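Local structure of putative esterase (Sulfolobus solfataricus P2, 2RAU) at residues 31-34 and 35-38. The protein is a putative esterase or lipase of the alpha/beta-hydrolase kind that binds calcium and probably hydrolyses ester bonds. Sequence-based numbering, arbitrary orientation.
Sequences EDSP and YDII
D36 and S33 face each other across a tight reversal of the chain, and one carboxylate oxygen takes two of the four hydrogen bonds that join them and their neighbours. D36 OD2 accepts from S33 N at 2.9 Å, met on its anti side, and from S33 OG at 2.7 Å, met well above the carboxylate plane. The two donors approach from opposite faces of that plane, so OD2 is clasped between them. The first torsion of D36 (chi1 -72°) sets CG anti to its carbonyl carbon and beside its own N, which turns the carboxylate back over E31, with CG 3.2 Å from E31 O. D36 OD1 is engaged by R102, in a salt bridge, and by W121 NE1, so both oxygens of this buried group have partners; R102 probably offsets the charge of D36. A second acid lies near, D32 OD1 being 4.3 Å from D36 OD2, two like charges close together. An alanine in place of D36 would probably leave S33 N and the S33 hydroxyl without their acceptor OD2, and R102 and W121 NE1 without OD1.

The backbone closes the same loop: D36 N donates to S33 O at 3.2 Å, nearly straight at the hydrogen (163°). S33 OG also receives Y35 N, over 3.1 Å, and so links the middle of the turn to the carboxylate. P34 occupies the second position with phi -59°. Y35 follows it, its CB 3.7 Å from S33 OG and its ring oblique to that hydroxyl and to P34 C; the ring stacks with F117, while I37 CD1 rests near P34 O.

Taken together, residues 33-36 form a type I beta turn, overlapped by an inverse gamma turn centred on D36 whose I37 N to Y35 O bond is weak, inside the connection that joins antiparallel strands 21-29 and 37-45 of the large mixed sheet as a beta hairpin.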
loop_
_atom_site.group_PDB
_atom_site.type_symbol
_atom_site.label_atom_id
_atom_site.label_comp_id
_atom_site.label_asym_id
_atom_site.label_seq_id
_atom_site.Cartn_x
_atom_site.Cartn_y
_atom_site.Cartn_z
ATOM N N GLU A 31 -2.347 -7.821 20.174
ATOM C CA GLU A 31 -3.453 -8.300 20.979
ATOM C C GLU A 31 -4.800 -8.023 20.330
ATOM O O GLU A 31 -4.919 -7.065 19.597
ATOM C CB GLU A 31 -3.384 -7.616 22.373
ATOM C CG GLU A 31 -2.166 -8.030 23.214
ATOM C CD GLU A 31 -2.020 -9.575 23.399
ATOM O OE1 GLU A 31 -3.062 -10.286 23.551
ATOM O OE2 GLU A 31 -0.845 -10.067 23.383
ATOM N N ASP A 32 -5.861 -8.777 20.643
ATOM C CA ASP A 32 -5.869 -9.863 21.621
ATOM C C ASP A 32 -6.314 -11.202 21.021
ATOM O O ASP A 32 -6.498 -12.164 21.751
ATOM C CB ASP A 32 -6.777 -9.507 22.811
ATOM C CG ASP A 32 -8.229 -9.258 22.402
ATOM O OD1 ASP A 32 -8.539 -9.182 21.196
ATOM O OD2 ASP A 32 -9.079 -9.151 23.306
ATOM N N SER A 33 -6.491 -11.260 19.703
ATOM C CA SER A 33 -6.873 -12.494 19.029
ATOM C C SER A 33 -5.668 -13.174 18.374
ATOM O O SER A 33 -4.575 -12.576 18.223
ATOM C CB SER A 33 -7.938 -12.200 17.978
ATOM O OG SER A 33 -7.382 -11.913 16.691
ATOM N N PRO A 34 -5.835 -14.441 17.942
ATOM C CA PRO A 34 -4.763 -15.106 17.187
ATOM C C PRO A 34 -4.342 -14.399 15.890
ATOM O O PRO A 34 -3.215 -14.617 15.434
ATOM C CB PRO A 34 -5.385 -16.459 16.826
ATOM C CG PRO A 34 -6.377 -16.660 17.824
ATOM C CD PRO A 34 -6.972 -15.347 18.148
ATOM N N TYR A 35 -5.222 -13.574 15.302
ATOM C CA TYR A 35 -4.967 -12.898 14.055
ATOM C C TYR A 35 -4.371 -11.508 14.227
ATOM O O TYR A 35 -4.052 -10.848 13.244
ATOM C CB TYR A 35 -6.246 -12.782 13.257
ATOM C CG TYR A 35 -6.982 -14.083 13.140
ATOM C CD1 TYR A 35 -6.465 -15.104 12.387
ATOM C CD2 TYR A 35 -8.141 -14.336 13.860
ATOM C CE1 TYR A 35 -7.126 -16.293 12.305
ATOM C CE2 TYR A 35 -8.798 -15.505 13.760
ATOM C CZ TYR A 35 -8.293 -16.493 12.975
ATOM O OH TYR A 35 -8.953 -17.733 12.850
ATOM N N ASP A 36 -4.186 -11.073 15.471
ATOM C CA ASP A 36 -3.605 -9.776 15.739
ATOM C C ASP A 36 -2.100 -9.928 15.733
ATOM O O ASP A 36 -1.500 -10.159 16.777
ATOM C CB ASP A 36 -4.126 -9.202 17.065
ATOM C CG ASP A 36 -5.555 -8.770 16.948
ATOM O OD1 ASP A 36 -5.739 -7.732 16.332
ATOM O OD2 ASP A 36 -6.495 -9.464 17.395
ATOM N N ILE A 37 -1.530 -9.827 14.538
ATOM C CA ILE A 37 -0.079 -9.999 14.244
ATOM C C ILE A 37 0.246 -8.951 13.231
ATOM O O ILE A 37 -0.593 -8.633 12.375
ATOM C CB ILE A 37 0.237 -11.395 13.614
ATOM C CG1 ILE A 37 -0.272 -12.504 14.531
ATOM C CG2 ILE A 37 1.804 -11.581 13.297
ATOM C CD1 ILE A 37 -0.044 -13.890 13.954
ATOM N N ILE A 38 1.466 -8.416 13.303
ATOM C CA ILE A 38 2.015 -7.510 12.255
ATOM C C ILE A 38 3.387 -8.023 11.854
ATOM O O ILE A 38 3.987 -8.842 12.567
ATOM C CB ILE A 38 2.058 -6.008 12.626
ATOM C CG1 ILE A 38 2.942 -5.786 13.870
ATOM C CG2 ILE A 38 0.663 -5.505 12.870
ATOM C CD1 ILE A 38 3.125 -4.302 14.251
#